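Intramolecular trans-sialidase (Macrobdella decora, PDB 3SLI) cleaves sialoglycosides by intramolecular trans-sialylation, in which the sialic acid's own hydroxyl probably attacks to release 2,7-anhydro-Neu5Ac. Local coordinates at residues G58-G63 against G149-T154; N111-K116 against L126-E131; T384-K389 against V409-F414. One frame throughout, in Å; residues are numbered along the deposited sequence.

Contact 1. Residues G58-G63 against G149-T154; sequences GNSTAG and GVDNVT
G58 is gripped through its backbone by V150, D151 and N152, where strand 152-155 begins. G58 N donates to N152 O (3.3 Å). G58 O takes a short bond from D151 N at 2.8 Å and a weak one from N152 N. V150 CA also directs a C-H at the same oxygen, so three successive residues converge on one atom.

The second group of bonds belongs to the D151 carboxylate, which reaches back over the loop that follows G58. With CG placed between the backbone N and the carbonyl carbon (chi1 68°), the carboxylate turns towards S60 and holds it in two places. D151 OD1 accepts from S60 N at 2.9 Å and D151 OD2 from S60 OG at 2.7 Å, both on the syn side. N152 ND2 gives D151 OD1 a second bond of 3.0 Å; the oxygen lies in the N152 amide plane, and the amide comes to the face of the carboxylate opposite S60 N. This clamp fixes the rotation of both the carboxylate and the N152 amide, whose OD1 in turn accepts from T154 OG1.

N59 shapes the loop. N59 OD1 accepts from T61 N at 2.9 Å in an Asx turn, while N59 CG lies 3.1 Å from G149 O. N59 ND2 bonds to T148 O, and the amide plane stands 65° from that of the D151 carboxylate.

Carbon atoms only brush oxygens: V150 CG1 lies 3.6 Å from G58 O, and T61 CG2 comes near D151 OD2.

D151 and N152 together facing G58 make a classic beta bulge, here where strands 51-58 and 152-155 meet in the six-stranded antiparallel sheet of the N-terminal domain, which is consistent with a concanavalin-like lectin fold.

Contact 2. Residues N111-K116 against L126-E131; sequences NTVALK and LFANGE
A114 and F127 form the central hydrogen-bonded pair of the antiparallel beta hairpin of strands 107-118 and 123-128, linked by F127 N to A114 O at 2.9 Å and A114 N to F127 O at 3.0 Å.

The F127 side chain begins against its partner, F127 CB lying 4.2 Å from A114 CB. A chi1 of -58° sets the ring beside the backbone N and swings it along the neighbouring strand. F127 CD1 comes to 3.7 Å from A114 O, which lies in the ring plane at its edge. One atom further out, F127 CE1 meets K116 CB at 4.3 Å, again edge-on. Helix 184-191 covers this side through D184 and L187, and D184 also takes the salt bridge from K116 NZ.

V113, A128, L115 and L126 point to the opposite face. There L115 CD1 meets L126 CD2 at 4.1 Å; L115 packs on F69, I71 and I81 and V113 on I79, side chains of strands 67-74 and 79-85, as across a beta sandwich.

Beyond A128 the chain reverses in a type I' turn that leads into strand 131-137. N129 stays joined to T112 at both ends: N129 N donates to T112 O, and N129 OD1, which also bonds T194 OG1, accepts from T112 N at 3.0 Å in a nearly straight bond (170°).

Contact 3. Residues T384-K389 against V409-F414; sequences TNLTCK and VNMNIF
An antiparallel two-strand ladder, part of a sheet set to one side of the catalytic propeller, joins C388 on strand 384-396 to V409, next to last in strand 407-410. C388 N donates to V409 O at 3.0 Å, and V409 N to C388 O at 2.9 Å. A third backbone bond continues the ladder past the strand end: M411 N donates to L386 O at 2.9 Å, nearly straight at 174°.

N385 and N410 lie over one another beside the ladder, with side chains crossing at about a right angle and amide planes only 12° apart. T387 CG2 sits alongside N410 ND2 at 3.8 Å.

C388 SG lies 3.8 Å from M411 CA and close to V409 CG2, making a small apolar patch on one face. L386, also covered by L379 and F371, packs against M411, the buried member of this otherwise surface contact.

The M411 side chain runs extended, CG anti to its backbone N (chi1 -176°), and bends only at chi3. M411 CB lies near L386 O, M411 SD comes within 3.8 Å of L386 CD2, and the bend carries M411 CE to 3.6 Å from T387 O.

In the fold
Contacts 1 and 2 both belong to the N-terminal domain, contact 2 nested in the loop that contact 1 closes, yet they hold different sheets and their centres lie about 26 Å apart. Contact 3 comes later in the chain, on the other side of the molecule from contact 1; the centres of contacts 1 and 3 lie about 65 Å apart. Contact 2 is buried: regular hairpin bonds with F127 on one face and aliphatic side chains on the other. Contact 1, partly buried where one strand ends and another begins, relies on a carboxylate and two amides to tie an irregular loop down. Contact 3 lies at the surface, combining a short ladder with sulfur-containing side chains and a pair of asparagine amides lying nearly parallel.

Contact 1. Residues G58-G63 against G149-T154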
loop_
_atom_site.group_PDB
_atom_site.type_symbol
_atom_site.label_atom_id
_atom_site.label_comp_id
_atom_site.label_asym_id
_atom_site.label_seq_id
_atom_site.Cartn_x
_atom_site.Cartn_y
_atom_site.Cartn_z
ATOM N N GLY A 58 19.575 -11.070 31.330
ATOM C CA GLY A 58 20.723 -11.777 30.801
ATOM C C GLY A 58 21.965 -11.733 31.658
ATOM O O GLY A 58 21.923 -11.409 32.852
ATOM N N ASN A 59 23.080 -12.085 31.031
ATOM C CA ASN A 59 24.386 -12.126 31.673
ATOM C C ASN A 59 25.191 -10.893 31.247
ATOM O O ASN A 59 25.552 -10.758 30.076
ATOM C CB ASN A 59 25.092 -13.404 31.237
ATOM C CG ASN A 59 26.409 -13.602 31.927
ATOM O OD1 ASN A 59 26.990 -12.659 32.466
ATOM N ND2 ASN A 59 26.900 -14.834 31.910
ATOM N N SER A 60 25.500 -10.022 32.205
ATOM C CA SER A 60 26.221 -8.777 31.929
ATOM C C SER A 60 27.748 -8.867 31.922
ATOM O O SER A 60 28.420 -7.869 31.628
ATOM C CB SER A 60 25.835 -7.729 32.973
ATOM O OG SER A 60 26.426 -8.043 34.233
ATOM N N THR A 61 28.296 -10.033 32.248
ATOM C CA THR A 61 29.741 -10.170 32.357
ATOM C C THR A 61 30.555 -10.262 31.069
ATOM O O THR A 61 30.028 -10.546 29.987
ATOM C CB THR A 61 30.120 -11.324 33.319
ATOM O OG1 THR A 61 29.731 -12.584 32.754
ATOM C CG2 THR A 61 29.417 -11.138 34.668
ATOM N N ALA A 62 31.852 -10.009 31.212
ATOM C CA ALA A 62 32.794 -10.043 30.104
ATOM C C ALA A 62 32.741 -11.372 29.369
ATOM O O ALA A 62 32.664 -12.441 29.988
ATOM C CB ALA A 62 34.203 -9.777 30.607
ATOM N N GLY A 63 32.757 -11.289 28.042
ATOM C CA GLY A 63 32.716 -12.474 27.212
ATOM C C GLY A 63 31.347 -13.105 27.095
ATOM O O GLY A 63 31.161 -14.036 26.310
ATOM N N GLY A 149 24.276 -18.077 33.277
ATOM C CA GLY A 149 24.760 -16.981 34.095
ATOM C C GLY A 149 23.972 -15.686 34.142
ATOM O O GLY A 149 24.567 -14.608 34.243
ATOM N N VAL A 150 22.646 -15.767 34.111
ATOM C CA VAL A 150 21.831 -14.558 34.177
ATOM C C VAL A 150 22.132 -13.840 35.493
ATOM O O VAL A 150 22.188 -14.468 36.556
ATOM C CB VAL A 150 20.326 -14.891 34.066
ATOM C CG1 VAL A 150 19.483 -13.651 34.331
ATOM C CG2 VAL A 150 20.022 -15.425 32.685
ATOM N N ASP A 151 22.359 -12.532 35.422
ATOM C CA ASP A 151 22.677 -11.756 36.616
ATOM C C ASP A 151 21.983 -10.397 36.671
ATOM O O ASP A 151 22.335 -9.551 37.493
ATOM C CB ASP A 151 24.202 -11.560 36.727
ATOM C CG ASP A 151 24.777 -10.646 35.634
ATOM O OD1 ASP A 151 24.052 -10.282 34.681
ATOM O OD2 ASP A 151 25.967 -10.283 35.735
ATOM N N ASN A 152 21.010 -10.173 35.792
ATOM C CA ASN A 152 20.326 -8.888 35.782
ATOM C C ASN A 152 18.991 -8.901 35.044
ATOM O O ASN A 152 18.740 -9.759 34.190
ATOM C CB ASN A 152 21.236 -7.800 35.176
ATOM C CG ASN A 152 21.269 -7.838 33.644
ATOM O OD1 ASN A 152 20.447 -7.199 32.984
ATOM N ND2 ASN A 152 22.213 -8.582 33.082
ATOM N N VAL A 153 18.135 -7.960 35.432
ATOM C CA VAL A 153 16.824 -7.745 34.834
ATOM C C VAL A 153 16.883 -6.240 34.629
ATOM O O VAL A 153 17.025 -5.478 35.596
ATOM C CB VAL A 153 15.656 -8.096 35.789
ATOM C CG1 VAL A 153 14.321 -7.802 35.102
ATOM C CG2 VAL A 153 15.726 -9.564 36.189
ATOM N N THR A 154 16.804 -5.812 33.373
ATOM C CA THR A 154 16.925 -4.401 33.042
ATOM C C THR A 154 15.841 -3.871 32.104
ATOM O O THR A 154 15.359 -4.567 31.208
ATOM C CB THR A 154 18.327 -4.124 32.402
ATOM O OG1 THR A 154 19.360 -4.563 33.295
ATOM C CG2 THR A 154 18.527 -2.642 32.107
#

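Contact 2. Residues N111-K116 against L126-E131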
loop_
_atom_site.group_PDB
_atom_site.type_symbol
_atom_site.label_atom_id
_atom_site.label_comp_id
_atom_site.label_asym_id
_atom_site.label_seq_id
_atom_site.Cartn_x
_atom_site.Cartn_y
_atom_site.Cartn_z
ATOM N N ASN A 111 2.848 3.094 23.042
ATOM C CA ASN A 111 2.519 1.906 22.275
ATOM C C ASN A 111 2.452 0.818 23.340
ATOM O O ASN A 111 3.108 0.929 24.383
ATOM C CB ASN A 111 3.609 1.568 21.246
ATOM C CG ASN A 111 3.709 2.607 20.128
ATOM O OD1 ASN A 111 4.313 3.666 20.301
ATOM N ND2 ASN A 111 3.142 2.290 18.974
ATOM N N THR A 112 1.631 -0.195 23.111
ATOM C CA THR A 112 1.499 -1.286 24.063
ATOM C C THR A 112 1.875 -2.563 23.332
ATOM O O THR A 112 1.284 -2.905 22.301
ATOM C CB THR A 112 0.063 -1.363 24.626
ATOM O OG1 THR A 112 -0.374 -0.046 24.995
ATOM C CG2 THR A 112 0.024 -2.267 25.867
ATOM N N VAL A 113 2.872 -3.264 23.865
ATOM C CA VAL A 113 3.367 -4.490 23.248
ATOM C C VAL A 113 3.367 -5.681 24.212
ATOM O O VAL A 113 3.263 -5.503 25.432
ATOM C CB VAL A 113 4.804 -4.264 22.685
ATOM C CG1 VAL A 113 4.821 -3.015 21.828
ATOM C CG2 VAL A 113 5.824 -4.131 23.821
ATOM N N ALA A 114 3.495 -6.883 23.656
ATOM C CA ALA A 114 3.514 -8.101 24.455
ATOM C C ALA A 114 4.231 -9.240 23.762
ATOM O O ALA A 114 4.169 -9.389 22.540
ATOM C CB ALA A 114 2.087 -8.544 24.802
ATOM N N LEU A 115 4.935 -10.032 24.557
ATOM C CA LEU A 115 5.617 -11.205 24.052
ATOM C C LEU A 115 5.096 -12.365 24.886
ATOM O O LEU A 115 5.077 -12.299 26.119
ATOM C CB LEU A 115 7.134 -11.114 24.219
ATOM C CG LEU A 115 7.705 -12.512 23.968
ATOM C CD1 LEU A 115 7.894 -12.746 22.481
ATOM C CD2 LEU A 115 8.969 -12.729 24.742
ATOM N N LYS A 116 4.682 -13.418 24.207
ATOM C CA LYS A 116 4.178 -14.605 24.865
ATOM C C LYS A 116 5.113 -15.776 24.537
ATOM O O LYS A 116 5.369 -16.061 23.359
ATOM C CB LYS A 116 2.759 -14.877 24.363
ATOM C CG LYS A 116 2.160 -16.213 24.734
ATOM C CD LYS A 116 0.818 -16.331 24.032
ATOM C CE LYS A 116 0.207 -17.686 24.214
ATOM N NZ LYS A 116 -1.162 -17.698 23.626
ATOM N N LEU A 126 4.418 -12.294 19.211
ATOM C CA LEU A 126 4.577 -10.865 19.478
ATOM C C LEU A 126 3.298 -10.127 19.121
ATOM O O LEU A 126 2.694 -10.397 18.078
ATOM C CB LEU A 126 5.728 -10.276 18.652
ATOM C CG LEU A 126 7.145 -10.199 19.220
ATOM C CD1 LEU A 126 8.076 -9.687 18.124
ATOM C CD2 LEU A 126 7.199 -9.286 20.433
ATOM N N PHE A 127 2.926 -9.162 19.960
ATOM C CA PHE A 127 1.714 -8.378 19.766
ATOM C C PHE A 127 2.048 -6.913 19.962
ATOM O O PHE A 127 2.966 -6.567 20.715
ATOM C CB PHE A 127 0.647 -8.728 20.827
ATOM C CG PHE A 127 0.243 -10.175 20.859
ATOM C CD1 PHE A 127 1.047 -11.133 21.490
ATOM C CD2 PHE A 127 -0.949 -10.585 20.272
ATOM C CE1 PHE A 127 0.668 -12.477 21.533
ATOM C CE2 PHE A 127 -1.341 -11.926 20.307
ATOM C CZ PHE A 127 -0.525 -12.878 20.944
ATOM N N ALA A 128 1.264 -6.049 19.330
ATOM C CA ALA A 128 1.430 -4.610 19.493
ATOM C C ALA A 128 0.161 -3.910 19.054
ATOM O O ALA A 128 -0.461 -4.294 18.060
ATOM C CB ALA A 128 2.618 -4.090 18.704
ATOM N N ASN A 129 -0.265 -2.959 19.871
ATOM C CA ASN A 129 -1.437 -2.139 19.604
ATOM C C ASN A 129 -2.674 -2.882 19.106
ATOM O O ASN A 129 -3.348 -2.452 18.158
ATOM C CB ASN A 129 -1.055 -0.995 18.659
ATOM C CG ASN A 129 0.050 -0.107 19.229
ATOM O OD1 ASN A 129 0.230 -0.007 20.446
ATOM N ND2 ASN A 129 0.816 0.520 18.346
ATOM N N GLY A 130 -2.954 -4.016 19.741
ATOM C CA GLY A 130 -4.124 -4.805 19.407
ATOM C C GLY A 130 -4.012 -5.825 18.298
ATOM O O GLY A 130 -5.033 -6.371 17.880
ATOM N N GLU A 131 -2.803 -6.114 17.832
ATOM C CA GLU A 131 -2.646 -7.086 16.756
ATOM C C GLU A 131 -1.541 -8.096 17.010
ATOM O O GLU A 131 -0.544 -7.783 17.662
ATOM C CB GLU A 131 -2.341 -6.374 15.428
ATOM C CG GLU A 131 -3.323 -5.262 15.022
ATOM C CD GLU A 131 -4.723 -5.763 14.693
ATOM O OE1 GLU A 131 -4.897 -6.961 14.377
ATOM O OE2 GLU A 131 -5.668 -4.948 14.745
#

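Contact 3. Residues T384-K389 against V409-F414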
loop_
_atom_site.group_PDB
_atom_site.type_symbol
_atom_site.label_atom_id
_atom_site.label_comp_id
_atom_site.label_asym_id
_atom_site.label_seq_id
_atom_site.Cartn_x
_atom_site.Cartn_y
_atom_site.Cartn_z
ATOM N N THR A 384 -24.064 -20.814 -24.867
ATOM C CA THR A 384 -23.726 -21.615 -23.696
ATOM C C THR A 384 -22.453 -21.033 -23.071
ATOM O O THR A 384 -21.423 -20.912 -23.742
ATOM C CB THR A 384 -23.485 -23.088 -24.088
ATOM O OG1 THR A 384 -24.651 -23.601 -24.746
ATOM C CG2 THR A 384 -23.182 -23.931 -22.856
ATOM N N ASN A 385 -22.534 -20.639 -21.805
ATOM C CA ASN A 385 -21.385 -20.064 -21.112
ATOM C C ASN A 385 -20.267 -21.094 -20.933
ATOM O O ASN A 385 -20.517 -22.223 -20.507
ATOM C CB ASN A 385 -21.811 -19.514 -19.751
ATOM C CG ASN A 385 -20.934 -18.366 -19.283
ATOM O OD1 ASN A 385 -19.710 -18.368 -19.473
ATOM N ND2 ASN A 385 -21.560 -17.369 -18.669
ATOM N N LEU A 386 -19.048 -20.719 -21.310
ATOM C CA LEU A 386 -17.887 -21.597 -21.186
ATOM C C LEU A 386 -17.303 -21.469 -19.780
ATOM O O LEU A 386 -17.369 -20.399 -19.169
ATOM C CB LEU A 386 -16.820 -21.229 -22.224
ATOM C CG LEU A 386 -16.762 -22.026 -23.530
ATOM C CD1 LEU A 386 -18.141 -22.119 -24.146
ATOM C CD2 LEU A 386 -15.769 -21.386 -24.495
ATOM N N THR A 387 -16.736 -22.556 -19.267
ATOM C CA THR A 387 -16.150 -22.546 -17.934
ATOM C C THR A 387 -14.804 -23.252 -17.919
ATOM O O THR A 387 -14.432 -23.946 -18.868
ATOM C CB THR A 387 -17.054 -23.261 -16.886
ATOM O OG1 THR A 387 -17.245 -24.632 -17.266
ATOM C CG2 THR A 387 -18.406 -22.576 -16.755
ATOM N N CYS A 388 -14.082 -23.061 -16.826
ATOM C CA CYS A 388 -12.794 -23.691 -16.606
ATOM C C CYS A 388 -12.630 -23.765 -15.096
ATOM O O CYS A 388 -13.361 -23.102 -14.355
ATOM C CB CYS A 388 -11.655 -22.894 -17.260
ATOM S SG CYS A 388 -11.647 -21.108 -16.957
ATOM N N LYS A 389 -11.719 -24.612 -14.642
ATOM C CA LYS A 389 -11.479 -24.792 -13.218
ATOM C C LYS A 389 -10.681 -23.641 -12.615
ATOM O O LYS A 389 -9.735 -23.133 -13.229
ATOM C CB LYS A 389 -10.742 -26.112 -12.969
ATOM C CG LYS A 389 -11.512 -27.351 -13.402
ATOM C CD LYS A 389 -12.804 -27.493 -12.618
ATOM C CE LYS A 389 -13.565 -28.753 -13.012
ATOM N NZ LYS A 389 -14.897 -28.820 -12.345
ATOM N N VAL A 409 -15.490 -21.741 -12.902
ATOM C CA VAL A 409 -15.663 -20.299 -13.043
ATOM C C VAL A 409 -15.811 -20.028 -14.531
ATOM O O VAL A 409 -15.352 -20.818 -15.368
ATOM C CB VAL A 409 -14.456 -19.483 -12.486
ATOM C CG1 VAL A 409 -14.350 -19.658 -10.979
ATOM C CG2 VAL A 409 -13.161 -19.893 -13.177
ATOM N N ASN A 410 -16.485 -18.938 -14.866
ATOM C CA ASN A 410 -16.676 -18.588 -16.262
ATOM C C ASN A 410 -15.337 -18.311 -16.936
ATOM O O ASN A 410 -14.477 -17.622 -16.381
ATOM C CB ASN A 410 -17.601 -17.381 -16.395
ATOM C CG ASN A 410 -19.040 -17.705 -16.038
ATOM O OD1 ASN A 410 -19.762 -16.859 -15.511
ATOM N ND2 ASN A 410 -19.478 -18.915 -16.355
ATOM N N MET A 411 -15.158 -18.896 -18.115
ATOM C CA MET A 411 -13.941 -18.731 -18.902
ATOM C C MET A 411 -13.886 -17.301 -19.430
ATOM O O MET A 411 -14.771 -16.876 -20.164
ATOM C CB MET A 411 -13.949 -19.709 -20.070
ATOM C CG MET A 411 -12.694 -19.686 -20.900
ATOM S SD MET A 411 -12.790 -20.883 -22.220
ATOM C CE MET A 411 -12.382 -22.414 -21.342
ATOM N N ASN A 412 -12.842 -16.572 -19.058
ATOM C CA ASN A 412 -12.666 -15.182 -19.467
ATOM C C ASN A 412 -11.463 -15.080 -20.412
ATOM O O ASN A 412 -10.489 -15.829 -20.262
ATOM C CB ASN A 412 -12.456 -14.330 -18.213
ATOM C CG ASN A 412 -12.383 -12.858 -18.509
ATOM O OD1 ASN A 412 -11.368 -12.366 -18.998
ATOM N ND2 ASN A 412 -13.448 -12.138 -18.195
ATOM N N ILE A 413 -11.515 -14.145 -21.364
ATOM C CA ILE A 413 -10.426 -13.966 -22.339
ATOM C C ILE A 413 -9.050 -13.623 -21.753
ATOM O O ILE A 413 -8.036 -13.726 -22.449
ATOM C CB ILE A 413 -10.770 -12.916 -23.436
ATOM C CG1 ILE A 413 -11.007 -11.538 -22.811
ATOM C CG2 ILE A 413 -11.975 -13.374 -24.249
ATOM C CD1 ILE A 413 -11.067 -10.404 -23.820
ATOM N N PHE A 414 -9.012 -13.205 -20.488
ATOM C CA PHE A 414 -7.747 -12.862 -19.840
ATOM C C PHE A 414 -7.185 -13.990 -18.974
ATOM O O PHE A 414 -6.148 -13.823 -18.327
ATOM C CB PHE A 414 -7.908 -11.586 -19.014
ATOM C CG PHE A 414 -8.324 -10.393 -19.828
ATOM C CD1 PHE A 414 -7.428 -9.781 -20.700
ATOM C CD2 PHE A 414 -9.618 -9.884 -19.736
ATOM C CE1 PHE A 414 -7.811 -8.680 -21.467
ATOM C CE2 PHE A 414 -10.010 -8.778 -20.503
ATOM C CZ PHE A 414 -9.101 -8.178 -21.370
#